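Side-chain contacts in Endonuclease/exonuclease/phosphatase (Beutenbergia cavernae DSM 12333, PDB 4RUW), which belongs to the endonuclease/exonuclease/phosphatase family of DNase I-like proteins, carries an additional Ig-like domain and binds a zinc ion: residues W257-H262 and D348-L353; W267-D272 and C404-W409; Q250-Q255 and C366-Q371; T199-P204 and K214-I219. One frame throughout, in Å; residues are numbered along the deposited sequence. Where two conformers were deposited one is given.

Contact 1: W257-H262 and D348-L353; sequences WIAEDH and DGWAQL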
loop_
_atom_site.group_PDB
_atom_site.type_symbol
_atom_site.label_atom_id
_atom_site.label_comp_id
_atom_site.label_asym_id
_atom_site.label_seq_id
_atom_site.Cartn_x
_atom_site.Cartn_y
_atom_site.Cartn_z
ATOM N N TRP A 257 -8.101 7.375 6.571
ATOM C CA TRP A 257 -7.644 8.484 5.732
ATOM C C TRP A 257 -7.323 8.009 4.323
ATOM O O TRP A 257 -7.630 8.675 3.336
ATOM C CB TRP A 257 -6.383 9.121 6.300
ATOM C CG TRP A 257 -6.516 9.778 7.625
ATOM C CD1 TRP A 257 -7.664 10.089 8.292
ATOM C CD2 TRP A 257 -5.436 10.199 8.460
ATOM N NE1 TRP A 257 -7.358 10.693 9.495
ATOM C CE2 TRP A 257 -5.997 10.771 9.617
ATOM C CE3 TRP A 257 -4.044 10.164 8.331
ATOM C CZ2 TRP A 257 -5.212 11.296 10.642
ATOM C CZ3 TRP A 257 -3.268 10.690 9.350
ATOM C CH2 TRP A 257 -3.852 11.241 10.491
ATOM N N ILE A 258 -6.676 6.857 4.221
ATOM C CA ILE A 258 -6.306 6.325 2.915
ATOM C C ILE A 258 -7.570 6.002 2.108
ATOM O O ILE A 258 -7.683 6.349 0.927
ATOM C CB ILE A 258 -5.408 5.072 3.045
ATOM C CG1 ILE A 258 -4.110 5.410 3.789
ATOM C CG2 ILE A 258 -5.097 4.506 1.683
ATOM C CD1 ILE A 258 -3.293 4.184 4.202
ATOM N N ALA A 259 -8.530 5.351 2.757
ATOM C CA ALA A 259 -9.772 4.997 2.087
ATOM C C ALA A 259 -10.543 6.247 1.655
ATOM O O ALA A 259 -11.098 6.284 0.557
ATOM C CB ALA A 259 -10.623 4.118 2.989
ATOM N N GLU A 260 -10.602 7.359 2.558
ATOM C CA GLU A 260 -11.276 8.631 2.250
ATOM C C GLU A 260 -10.711 9.271 1.006
ATOM O O GLU A 260 -11.404 9.991 0.291
ATOM C CB GLU A 260 -11.084 9.655 3.379
ATOM C CG GLU A 260 -11.733 9.372 4.713
ATOM C CD GLU A 260 -11.387 10.442 5.742
ATOM O OE1 GLU A 260 -10.506 11.281 5.471
ATOM O OE2 GLU A 260 -12.013 10.465 6.820
ATOM N N ASP A 261 -9.398 8.967 0.741
ATOM C CA ASP A 261 -8.725 9.543 -0.413
ATOM C C ASP A 261 -8.840 8.707 -1.684
ATOM O O ASP A 261 -8.104 8.928 -2.652
ATOM C CB ASP A 261 -7.274 9.843 -0.077
ATOM C CG ASP A 261 -7.114 11.195 0.580
ATOM O OD1 ASP A 261 -8.146 11.834 0.887
ATOM O OD2 ASP A 261 -5.964 11.623 0.786
ATOM N N HIS A 262 -9.770 7.754 -1.668
ATOM C CA HIS A 262 -10.156 6.978 -2.849
ATOM C C HIS A 262 -9.106 5.958 -3.241
ATOM O O HIS A 262 -9.046 5.551 -4.393
ATOM C CB HIS A 262 -10.473 7.872 -4.057
ATOM C CG HIS A 262 -11.328 9.047 -3.721
ATOM N ND1 HIS A 262 -12.669 8.926 -3.416
ATOM C CD2 HIS A 262 -11.040 10.363 -3.621
ATOM C CE1 HIS A 262 -13.168 10.120 -3.157
ATOM N NE2 HIS A 262 -12.200 11.013 -3.273
ATOM N N ASP A 348 -14.349 1.802 11.679
ATOM C CA ASP A 348 -14.645 0.375 11.659
ATOM C C ASP A 348 -14.608 -0.245 10.269
ATOM O O ASP A 348 -14.865 -1.444 10.111
ATOM C CB ASP A 348 -15.989 0.118 12.324
ATOM C CG ASP A 348 -15.961 0.464 13.785
ATOM O OD1 ASP A 348 -15.248 -0.238 14.524
ATOM O OD2 ASP A 348 -16.615 1.448 14.188
ATOM N N GLY A 349 -14.280 0.564 9.269
ATOM C CA GLY A 349 -14.252 0.106 7.898
ATOM C C GLY A 349 -14.826 1.146 6.965
ATOM O O GLY A 349 -14.890 2.332 7.301
ATOM N N TRP A 350 -15.263 0.712 5.791
ATOM C CA TRP A 350 -15.707 1.653 4.778
ATOM C C TRP A 350 -16.384 0.944 3.620
ATOM O O TRP A 350 -16.297 -0.285 3.467
ATOM C CB TRP A 350 -14.514 2.448 4.221
ATOM C CG TRP A 350 -13.393 1.573 3.728
ATOM C CD1 TRP A 350 -13.329 0.906 2.541
ATOM C CD2 TRP A 350 -12.189 1.247 4.435
ATOM N NE1 TRP A 350 -12.155 0.193 2.458
ATOM C CE2 TRP A 350 -11.437 0.383 3.609
ATOM C CE3 TRP A 350 -11.670 1.617 5.681
ATOM C CZ2 TRP A 350 -10.191 -0.117 3.988
ATOM C CZ3 TRP A 350 -10.437 1.108 6.064
ATOM C CH2 TRP A 350 -9.713 0.248 5.219
ATOM N N ALA A 351 -17.045 1.756 2.801
ATOM C CA ALA A 351 -17.562 1.344 1.512
ATOM C C ALA A 351 -17.027 2.309 0.465
ATOM O O ALA A 351 -17.087 3.524 0.653
ATOM C CB ALA A 351 -19.074 1.369 1.521
ATOM N N GLN A 352 -16.490 1.765 -0.622
ATOM C CA GLN A 352 -16.020 2.570 -1.743
ATOM C C GLN A 352 -16.832 2.222 -2.981
ATOM O O GLN A 352 -16.866 1.062 -3.405
ATOM C CB GLN A 352 -14.536 2.319 -2.017
ATOM C CG GLN A 352 -13.607 2.791 -0.910
ATOM C CD GLN A 352 -12.146 2.517 -1.229
ATOM O OE1 GLN A 352 -11.813 1.484 -1.813
ATOM N NE2 GLN A 352 -11.267 3.432 -0.837
ATOM N N LEU A 353 -17.494 3.229 -3.543
ATOM C CA LEU A 353 -18.302 3.064 -4.740
ATOM C C LEU A 353 -17.564 3.693 -5.914
ATOM O O LEU A 353 -17.059 4.813 -5.808
ATOM C CB LEU A 353 -19.656 3.750 -4.544
ATOM C CG LEU A 353 -20.596 3.770 -5.748
ATOM C CD1 LEU A 353 -21.126 2.379 -6.042
ATOM C CD2 LEU A 353 -21.737 4.754 -5.503
#

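Contact 2: W267-D272 and C404-W409; sequences WRQVND and CTVETW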
loop_
_atom_site.group_PDB
_atom_site.type_symbol
_atom_site.label_atom_id
_atom_site.label_comp_id
_atom_site.label_asym_id
_atom_site.label_seq_id
_atom_site.Cartn_x
_atom_site.Cartn_y
_atom_site.Cartn_z
ATOM N N TRP A 267 -4.199 -5.729 -2.283
ATOM C CA TRP A 267 -4.131 -7.084 -1.755
ATOM C C TRP A 267 -5.474 -7.516 -1.181
ATOM O O TRP A 267 -5.972 -8.611 -1.454
ATOM C CB TRP A 267 -3.067 -7.176 -0.660
ATOM C CG TRP A 267 -2.962 -8.574 -0.105
ATOM C CD1 TRP A 267 -3.687 -9.114 0.930
ATOM C CD2 TRP A 267 -2.104 -9.620 -0.585
ATOM N NE1 TRP A 267 -3.317 -10.429 1.124
ATOM C CE2 TRP A 267 -2.354 -10.760 0.209
ATOM C CE3 TRP A 267 -1.143 -9.692 -1.598
ATOM C CZ2 TRP A 267 -1.684 -11.965 0.003
ATOM C CZ3 TRP A 267 -0.471 -10.884 -1.785
ATOM C CH2 TRP A 267 -0.740 -12.002 -0.991
ATOM N N ARG A 268 -6.063 -6.639 -0.376
ATOM C CA ARG A 268 -7.267 -6.949 0.363
ATOM C C ARG A 268 -8.503 -7.082 -0.534
ATOM O O ARG A 268 -9.510 -7.642 -0.116
ATOM C CB ARG A 268 -7.441 -5.843 1.395
ATOM C CG ARG A 268 -8.472 -6.047 2.443
ATOM C CD ARG A 268 -8.404 -4.865 3.397
ATOM N NE ARG A 268 -9.194 -5.137 4.574
ATOM C CZ ARG A 268 -9.086 -4.468 5.712
ATOM N NH1 ARG A 268 -8.226 -3.452 5.823
ATOM N NH2 ARG A 268 -9.864 -4.808 6.727
ATOM N N GLN A 269 -8.432 -6.582 -1.766
ATOM C CA GLN A 269 -9.537 -6.749 -2.707
ATOM C C GLN A 269 -9.620 -8.187 -3.212
ATOM O O GLN A 269 -10.714 -8.684 -3.476
ATOM C CB GLN A 269 -9.395 -5.822 -3.919
ATOM C CG GLN A 269 -9.175 -4.354 -3.613
ATOM C CD GLN A 269 -10.212 -3.782 -2.674
ATOM O OE1 GLN A 269 -11.398 -3.737 -2.989
ATOM N NE2 GLN A 269 -9.762 -3.328 -1.509
ATOM N N VAL A 270 -8.467 -8.843 -3.363
ATOM C CA VAL A 270 -8.417 -10.134 -4.043
ATOM C C VAL A 270 -7.968 -11.296 -3.166
ATOM O O VAL A 270 -8.166 -12.448 -3.542
ATOM C CB VAL A 270 -7.524 -10.104 -5.313
ATOM C CG1 VAL A 270 -8.190 -9.315 -6.430
ATOM C CG2 VAL A 270 -6.123 -9.590 -4.999
ATOM N N ASN A 271 -7.356 -11.012 -2.018
ATOM C CA ASN A 271 -6.781 -12.046 -1.153
ATOM C C ASN A 271 -7.165 -11.785 0.293
ATOM O O ASN A 271 -7.508 -10.662 0.658
ATOM C CB ASN A 271 -5.250 -12.020 -1.217
ATOM C CG ASN A 271 -4.694 -12.395 -2.585
ATOM O OD1 ASN A 271 -5.227 -13.252 -3.281
ATOM N ND2 ASN A 271 -3.588 -11.763 -2.961
ATOM N N ASP A 272 -7.082 -12.808 1.133
ATOM C CA ASP A 272 -7.142 -12.592 2.573
ATOM C C ASP A 272 -5.864 -11.886 3.026
ATOM O O ASP A 272 -4.765 -12.388 2.789
ATOM C CB ASP A 272 -7.249 -13.923 3.332
ATOM C CG ASP A 272 -8.578 -14.608 3.149
ATOM O OD1 ASP A 272 -9.613 -13.917 3.052
ATOM O OD2 ASP A 272 -8.582 -15.857 3.125
ATOM N N CYS A 404 -11.828 -8.351 1.570
ATOM C CA CYS A 404 -12.973 -7.439 1.416
ATOM C C CYS A 404 -14.044 -8.039 0.504
ATOM O O CYS A 404 -13.789 -9.000 -0.224
ATOM C CB CYS A 404 -12.537 -6.097 0.799
ATOM S SG CYS A 404 -11.614 -4.925 1.841
ATOM N N THR A 405 -15.238 -7.455 0.526
ATOM C CA THR A 405 -16.292 -7.889 -0.372
ATOM C C THR A 405 -16.481 -6.884 -1.493
ATOM O O THR A 405 -16.894 -5.740 -1.248
ATOM C CB THR A 405 -17.612 -8.062 0.386
ATOM O OG1 THR A 405 -17.399 -8.931 1.508
ATOM C CG2 THR A 405 -18.679 -8.656 -0.509
ATOM N N VAL A 406 -16.177 -7.312 -2.718
ATOM C CA VAL A 406 -16.231 -6.439 -3.884
ATOM C C VAL A 406 -17.216 -7.001 -4.902
ATOM O O VAL A 406 -17.086 -8.148 -5.336
ATOM C CB VAL A 406 -14.851 -6.295 -4.547
ATOM C CG1 VAL A 406 -14.896 -5.240 -5.642
ATOM C CG2 VAL A 406 -13.796 -5.935 -3.514
ATOM N N GLU A 407 -18.223 -6.207 -5.254
ATOM C CA GLU A 407 -19.205 -6.592 -6.265
ATOM C C GLU A 407 -19.185 -5.594 -7.396
ATOM O O GLU A 407 -19.040 -4.396 -7.165
ATOM C CB GLU A 407 -20.622 -6.636 -5.689
ATOM C CG GLU A 407 -20.888 -7.806 -4.770
ATOM C CD GLU A 407 -22.366 -7.991 -4.479
ATOM O OE1 GLU A 407 -22.687 -8.686 -3.496
ATOM O OE2 GLU A 407 -23.206 -7.441 -5.232
ATOM N N THR A 408 -19.353 -6.096 -8.611
ATOM C CA THR A 408 -19.381 -5.279 -9.805
ATOM C C THR A 408 -20.608 -5.682 -10.607
ATOM O O THR A 408 -20.880 -6.869 -10.767
ATOM C CB THR A 408 -18.118 -5.528 -10.647
ATOM O OG1 THR A 408 -16.961 -5.189 -9.876
ATOM C CG2 THR A 408 -18.136 -4.705 -11.909
ATOM N N TRP A 409 -21.358 -4.705 -11.096
ATOM C CA TRP A 409 -22.564 -5.012 -11.844
ATOM C C TRP A 409 -22.865 -3.896 -12.833
ATOM O O TRP A 409 -22.238 -2.838 -12.797
ATOM C CB TRP A 409 -23.744 -5.263 -10.892
ATOM C CG TRP A 409 -24.273 -4.034 -10.194
ATOM C CD1 TRP A 409 -25.414 -3.350 -10.507
ATOM C CD2 TRP A 409 -23.692 -3.350 -9.070
ATOM N NE1 TRP A 409 -25.579 -2.289 -9.653
ATOM C CE2 TRP A 409 -24.540 -2.266 -8.762
ATOM C CE3 TRP A 409 -22.547 -3.552 -8.293
ATOM C CZ2 TRP A 409 -24.277 -1.380 -7.719
ATOM C CZ3 TRP A 409 -22.287 -2.666 -7.255
ATOM C CH2 TRP A 409 -23.151 -1.594 -6.978
#

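Contact 3: Q250-Q255 and C366-Q371; sequences QNNLMQ and CKNRGQ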
loop_
_atom_site.group_PDB
_atom_site.type_symbol
_atom_site.label_atom_id
_atom_site.label_comp_id
_atom_site.label_asym_id
_atom_site.label_seq_id
_atom_site.Cartn_x
_atom_site.Cartn_y
_atom_site.Cartn_z
ATOM N N GLN A 250 -2.455 3.867 16.036
ATOM C CA GLN A 250 -3.524 4.599 15.360
ATOM C C GLN A 250 -3.687 4.152 13.910
ATOM O O GLN A 250 -3.903 4.954 13.000
ATOM C CB GLN A 250 -3.306 6.105 15.488
ATOM C CG GLN A 250 -3.426 6.556 16.940
ATOM C CD GLN A 250 -3.133 8.008 17.136
ATOM O OE1 GLN A 250 -3.939 8.858 16.778
ATOM N NE2 GLN A 250 -1.975 8.310 17.717
ATOM N N ASN A 251 -3.612 2.840 13.718
ATOM C CA ASN A 251 -3.752 2.251 12.400
ATOM C C ASN A 251 -5.146 2.377 11.806
ATOM O O ASN A 251 -5.283 2.679 10.625
ATOM C CB ASN A 251 -3.308 0.796 12.436
ATOM C CG ASN A 251 -1.843 0.658 12.783
ATOM O OD1 ASN A 251 -1.048 1.564 12.542
ATOM N ND2 ASN A 251 -1.477 -0.487 13.341
ATOM N N ASN A 252 -6.189 2.136 12.596
ATOM C CA ASN A 252 -7.542 2.302 12.052
ATOM C C ASN A 252 -7.758 3.718 11.525
ATOM O O ASN A 252 -8.329 3.912 10.450
ATOM C CB ASN A 252 -8.620 1.956 13.079
ATOM C CG ASN A 252 -8.798 0.464 13.247
ATOM O OD1 ASN A 252 -7.994 -0.191 13.905
ATOM N ND2 ASN A 252 -9.840 -0.089 12.632
ATOM N N LEU A 253 -7.294 4.707 12.276
ATOM C CA LEU A 253 -7.402 6.092 11.858
ATOM C C LEU A 253 -6.672 6.321 10.525
ATOM O O LEU A 253 -7.238 6.854 9.572
ATOM C CB LEU A 253 -6.846 7.003 12.950
ATOM C CG LEU A 253 -6.878 8.501 12.664
ATOM C CD1 LEU A 253 -8.309 9.003 12.504
ATOM C CD2 LEU A 253 -6.151 9.255 13.769
HETATM N N MSE A 254 -5.419 5.890 10.440
HETATM C CA MSE A 254 -4.656 6.096 9.221
HETATM C C MSE A 254 -5.291 5.395 8.022
HETATM O O MSE A 254 -5.335 5.950 6.922
HETATM C CB MSE A 254 -3.202 5.660 9.426
HETATM C CG MSE A 254 -2.386 6.687 10.218
HETATM SE SE MSE A 254 -0.476 6.322 10.328
HETATM C CE MSE A 254 -0.474 5.256 11.967
ATOM N N GLN A 255 -5.782 4.175 8.224
ATOM C CA GLN A 255 -6.427 3.472 7.120
ATOM C C GLN A 255 -7.702 4.182 6.660
ATOM O O GLN A 255 -8.017 4.181 5.469
ATOM C CB GLN A 255 -6.691 2.007 7.478
ATOM C CG GLN A 255 -5.416 1.217 7.754
ATOM C CD GLN A 255 -4.688 0.770 6.495
ATOM O OE1 GLN A 255 -5.265 0.723 5.405
ATOM N NE2 GLN A 255 -3.415 0.402 6.649
ATOM N N CYS A 366 -15.534 -3.056 3.290
ATOM C CA CYS A 366 -14.499 -3.581 4.152
ATOM C C CYS A 366 -14.825 -3.392 5.622
ATOM O O CYS A 366 -15.050 -2.268 6.075
ATOM C CB CYS A 366 -13.183 -2.885 3.831
ATOM S SG CYS A 366 -11.914 -3.205 5.034
ATOM N N LYS A 367 -14.861 -4.501 6.356
ATOM C CA LYS A 367 -14.920 -4.462 7.810
ATOM C C LYS A 367 -13.478 -4.410 8.309
ATOM O O LYS A 367 -12.715 -5.363 8.133
ATOM C CB LYS A 367 -15.623 -5.696 8.374
ATOM C CG LYS A 367 -15.549 -5.768 9.897
ATOM C CD LYS A 367 -16.203 -7.024 10.449
ATOM C CE LYS A 367 -15.953 -7.161 11.939
ATOM N NZ LYS A 367 -16.536 -8.418 12.493
ATOM N N ASN A 368 -13.098 -3.290 8.912
ATOM C CA ASN A 368 -11.724 -3.120 9.361
ATOM C C ASN A 368 -11.655 -3.195 10.872
ATOM O O ASN A 368 -11.365 -2.214 11.555
ATOM C CB ASN A 368 -11.135 -1.812 8.842
ATOM C CG ASN A 368 -9.627 -1.832 8.830
ATOM O OD1 ASN A 368 -9.018 -2.857 8.514
ATOM N ND2 ASN A 368 -9.013 -0.717 9.199
ATOM N N ARG A 369 -11.943 -4.384 11.379
ATOM C CA ARG A 369 -12.175 -4.593 12.793
ATOM C C ARG A 369 -11.838 -6.044 13.092
ATOM O O ARG A 369 -12.214 -6.938 12.335
ATOM C CB ARG A 369 -13.652 -4.304 13.056
ATOM C CG ARG A 369 -14.144 -4.362 14.470
ATOM C CD ARG A 369 -15.592 -3.882 14.481
ATOM N NE ARG A 369 -16.268 -4.163 15.739
ATOM C CZ ARG A 369 -16.621 -3.238 16.625
ATOM N NH1 ARG A 369 -16.359 -1.958 16.393
ATOM N NH2 ARG A 369 -17.238 -3.594 17.746
ATOM N N GLY A 370 -11.098 -6.266 14.176
ATOM C CA GLY A 370 -10.754 -7.604 14.606
ATOM C C GLY A 370 -9.509 -8.142 13.933
ATOM O O GLY A 370 -9.150 -7.724 12.830
ATOM N N GLN A 371 -8.860 -9.084 14.606
ATOM C CA GLN A 371 -7.694 -9.757 14.064
ATOM C C GLN A 371 -7.954 -11.263 14.030
ATOM O O GLN A 371 -8.444 -11.782 13.034
ATOM C CB GLN A 371 -6.438 -9.360 14.850
ATOM C CG GLN A 371 -5.934 -7.972 14.442
ATOM C CD GLN A 371 -5.378 -7.136 15.586
ATOM O OE1 GLN A 371 -5.133 -7.632 16.684
ATOM N NE2 GLN A 371 -5.170 -5.850 15.319
HETATM O O HOH W 1 -10.224 1.888 9.725
#

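Contact 4: T199-P204 and K214-I219; sequences THLSTP and KEQLRI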
loop_
_atom_site.group_PDB
_atom_site.type_symbol
_atom_site.label_atom_id
_atom_site.label_comp_id
_atom_site.label_asym_id
_atom_site.label_seq_id
_atom_site.Cartn_x
_atom_site.Cartn_y
_atom_site.Cartn_z
ATOM N N THR A 199 7.150 5.022 -1.202
ATOM C CA THR A 199 7.586 5.547 0.076
ATOM C C THR A 199 7.842 4.443 1.093
ATOM O O THR A 199 7.707 3.243 0.798
ATOM C CB THR A 199 6.600 6.624 0.617
ATOM O OG1 THR A 199 7.226 7.378 1.666
ATOM C CG2 THR A 199 5.333 5.991 1.148
ATOM N N HIS A 200 8.227 4.877 2.289
ATOM C CA HIS A 200 8.616 4.014 3.395
ATOM C C HIS A 200 8.472 4.922 4.622
ATOM O O HIS A 200 9.135 5.961 4.716
ATOM C CB HIS A 200 10.063 3.538 3.177
ATOM C CG HIS A 200 10.590 2.604 4.220
ATOM N ND1 HIS A 200 11.858 2.077 4.139
ATOM C CD2 HIS A 200 10.042 2.105 5.354
ATOM C CE1 HIS A 200 12.074 1.294 5.181
ATOM N NE2 HIS A 200 10.995 1.301 5.938
ATOM N N LEU A 201 7.554 4.585 5.523
ATOM C CA LEU A 201 7.284 5.442 6.677
ATOM C C LEU A 201 8.071 5.000 7.908
ATOM O O LEU A 201 8.630 3.898 7.922
ATOM C CB LEU A 201 5.786 5.448 7.002
ATOM C CG LEU A 201 4.850 5.819 5.853
ATOM C CD1 LEU A 201 3.433 5.883 6.361
ATOM C CD2 LEU A 201 5.259 7.118 5.165
ATOM N N SER A 202 8.085 5.829 8.948
ATOM C CA SER A 202 8.731 5.441 10.192
ATOM C C SER A 202 8.123 4.170 10.767
ATOM O O SER A 202 6.969 3.843 10.507
ATOM C CB SER A 202 8.586 6.542 11.234
ATOM O OG SER A 202 9.316 7.698 10.890
ATOM N N THR A 203 8.910 3.470 11.569
ATOM C CA THR A 203 8.417 2.334 12.335
ATOM C C THR A 203 7.584 2.833 13.508
ATOM O O THR A 203 7.811 3.931 14.007
ATOM C CB THR A 203 9.577 1.506 12.895
ATOM O OG1 THR A 203 10.327 2.308 13.817
ATOM C CG2 THR A 203 10.475 1.024 11.769
ATOM N N PRO A 204 6.607 2.036 13.960
ATOM C CA PRO A 204 5.767 2.481 15.078
ATOM C C PRO A 204 6.407 2.114 16.414
ATOM O O PRO A 204 5.799 1.425 17.232
ATOM C CB PRO A 204 4.475 1.692 14.862
ATOM C CG PRO A 204 4.944 0.409 14.258
ATOM C CD PRO A 204 6.135 0.761 13.389
ATOM N N LYS A 214 1.636 9.374 11.302
ATOM C CA LYS A 214 0.432 10.103 10.911
ATOM C C LYS A 214 0.752 11.353 10.100
ATOM O O LYS A 214 0.119 11.623 9.073
ATOM C CB LYS A 214 -0.386 10.474 12.147
ATOM C CG LYS A 214 -1.087 9.283 12.776
ATOM C CD LYS A 214 -1.513 9.558 14.206
ATOM C CE LYS A 214 -2.460 10.722 14.304
ATOM N NZ LYS A 214 -2.860 10.970 15.723
ATOM N N GLU A 215 1.727 12.132 10.551
ATOM C CA GLU A 215 2.075 13.343 9.813
ATOM C C GLU A 215 2.694 13.031 8.454
ATOM O O GLU A 215 2.419 13.712 7.460
ATOM C CB GLU A 215 3.002 14.227 10.635
ATOM C CG GLU A 215 2.330 14.764 11.894
ATOM C CD GLU A 215 2.960 16.038 12.391
ATOM O OE1 GLU A 215 4.199 16.082 12.509
ATOM O OE2 GLU A 215 2.213 17.002 12.649
ATOM N N GLN A 216 3.516 11.989 8.395
ATOM C CA GLN A 216 4.099 11.549 7.135
ATOM C C GLN A 216 3.007 11.111 6.176
ATOM O O GLN A 216 3.004 11.489 5.003
ATOM C CB GLN A 216 5.070 10.396 7.389
ATOM C CG GLN A 216 6.267 10.794 8.219
ATOM C CD GLN A 216 7.096 9.615 8.696
ATOM O OE1 GLN A 216 6.735 8.443 8.525
ATOM N NE2 GLN A 216 8.235 9.926 9.298
ATOM N N LEU A 217 2.084 10.297 6.670
ATOM C CA LEU A 217 1.019 9.797 5.820
ATOM C C LEU A 217 0.130 10.919 5.272
ATOM O O LEU A 217 -0.299 10.863 4.121
ATOM C CB LEU A 217 0.195 8.738 6.544
ATOM C CG LEU A 217 -0.912 8.076 5.720
ATOM C CD1 LEU A 217 -0.361 7.319 4.509
ATOM C CD2 LEU A 217 -1.726 7.165 6.603
ATOM N N ARG A 218 -0.171 11.919 6.101
ATOM C CA ARG A 218 -0.932 13.083 5.640
ATOM C C ARG A 218 -0.286 13.681 4.409
ATOM O O ARG A 218 -0.951 13.978 3.420
ATOM C CB ARG A 218 -0.985 14.157 6.716
ATOM C CG ARG A 218 -1.902 13.836 7.854
ATOM C CD ARG A 218 -3.374 13.981 7.492
ATOM N NE ARG A 218 -4.143 14.372 8.675
ATOM C CZ ARG A 218 -5.452 14.178 8.815
ATOM N NH1 ARG A 218 -6.073 14.538 9.937
ATOM N NH2 ARG A 218 -6.149 13.603 7.842
ATOM N N ILE A 219 1.021 13.887 4.487
ATOM C CA ILE A 219 1.748 14.518 3.389
ATOM C C ILE A 219 1.720 13.614 2.153
ATOM O O ILE A 219 1.456 14.071 1.040
ATOM C CB ILE A 219 3.183 14.848 3.797
ATOM C CG1 ILE A 219 3.167 15.957 4.845
ATOM C CG2 ILE A 219 4.008 15.280 2.592
ATOM C CD1 ILE A 219 4.437 16.076 5.626
#

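Contact 1: W257-H262 and D348-L353
At the seam between the DNase I-like domain and the Ig-like sheet, the last turn of helix 251-260 rests on strand 349-356 through Ala259, Trp350 and Gln352. The methyl group of Ala259 sits over one face of the indole. Ala259 CB lies 3.6 Å from Trp350 CD2. It stands over the five-membered ring, 19° off its normal, in a CH-pi contact. Alanine suits this place because a single methyl lets the helix come close to the flat ring. Trp350 CG lies between the backbone N and the carbonyl carbon (chi1 53°), which places the indole on the helix side, and chi2 near 79° turns its face to Ala259. Two residues along the strand, the extended side chain of Gln352 reaches the helix end: Gln352 NE2 donates to Ala259 O at 3.2 Å, in the carbonyl plane and on a lone pair, with the acceptor also in the glutamine amide plane. NE2 has its stronger partner in Leu263 O, so one amide nitrogen serves two carbonyls of the turn. Ala259 O is gripped further by His262 N, at 3.0 Å, and by Thr339 OG1 from the neighbouring strand. A strand side chain that binds carbonyls in the turn ending a helix here joins the helix to the face of an Ig-like sheet.

Contact 2: W267-D272 and C404-W409
Cys404 meets Arg268 first through the backbone: Cys404 N donates to Arg268 O at 3.0 Å, tying the start of strand 405-410 to helix 266-270. In one of two conformers the sulfur lies near the methylenes of Arg268, a placement that is doubtful in detail. Cys404 forms a disulfide with Cys366 in the entry, though the copies described here are not bonded. Arginine suits the place because its extended chain (chi1 -170°) carries the guanidinium past Cys404 to Asn368, where NH2 bonds OD1. Gln269 bends at chi2 (-53°) and crosses Val406 at about a right angle, with Gln269 OE1 3.3 Å from Val406 CG2. That amide is held by Ser364 OG at OE1 and Asp265 O at NE2. Further out, Trp267 NE1 donates to Asp272 O at 3.0 Å and closes the turn after the helix, and Asp272 OD1 takes the N of Arg403. The polar ends are engaged beyond the pair, so the one hydrogen bond between these segments is the main-chain bond, beside close packing such as Gln269 OE1 on Val406.

Contact 3: Q250-Q255 and C366-Q371
Asn252 and Asn368 lie alongside each other and point in opposite directions, their amide planes 43° apart, so that each reaches past the other's end towards backbone. Asn252 ND2 comes 2.8 Å from Asn368 O, but the N-H is bent (126°) and the bond is weak; the stronger polar partner of Asn252 is Asp242. The ND2 atoms of Asn252 and Asn368 pass at 3.6 Å without bonding. Going the other way, Asn368 ND2 donates to a water at 2.9 Å. That water lies 2.9 Å from Asn252 O, to which it probably donates, though other acceptors compete for its protons; it bridges the loop after strand 360-367 to helix 251-260. Asn368 CG is anti to the backbone N (chi1 -159°), which carries the amide to the helix, where Asn368 ND2 also lies 4.0 Å from Gln255 CB. Asparagine suits both sites: a short amide can donate with one atom and accept with the other. The direct link is weak and partly through water; outside partners, Asp242 for Asn252 and Arg268 for Asn368, probably orient the two amides.

Contact 4: T199-P204 and K214-I219
Gln216 uses both ends of its amide on Ser202. Gln216 OE1 accepts from Ser202 N at 3.0 Å along an almost straight N-H (174°), in the carbonyl plane and on a lone pair. Gln216 NE2 donates to Ser202 OG at 2.9 Å, the oxygen tilted 17° from the amide plane. Two bonds to one residue fix the rotation of the amide and settle which end is O and which is N. NE2 has a further acceptor in Pro167 O, and Ser202 OG is also bonded to Asn168 ND2, so the serine hydroxyl and the glutamine nitrogen are each held twice. Glutamine suits the helix here because its chain, extended beyond CG (chi2 169°), spans the gap to the loop. The contact lies in the beta-alpha-beta unit of strand 192-200, helix 207-222 and strand 230-233: Leu201 and Ser202 lie just after the first strand, and Gln216 and Leu217 within the helix that follows. Around it the carbonyls of the loop find side-chain amides: Ser202 O takes Gln213 NE2 from the same helix, and Leu201 O takes Asn237 ND2. Leu201 supplies the apolar part, running alongside Gln216 but pointing the other way. Leu201 CB lies 3.5 Å from Gln216 OE1, beside the polar grip, and Leu201 CD1 reaches Leu217 CB at 4.3 Å.

How the contacts relate
Contact 4 comes first along the chain and closes within the DNase I-like part. Contacts 3, 1 and 2 then open in turn at 250-255, 257-262 and 267-272, and all close in the Ig-like region. Contact 2 crosses both of the others, while contact 1 lies within the span of contact 3. Contacts 1 and 3 share helix 251-260 and lie about 11 Å apart between centres; contact 2 is about 14 Å from contact 1, centre to centre, and reaches the same four-stranded sheet. The three thus stitch two domains along one seam. Contact 4 lies about 26 Å from contact 2, centre to centre, but Leu217 and Lys214 pack on Met254 and Trp257, linking helices 207-222 and 251-260.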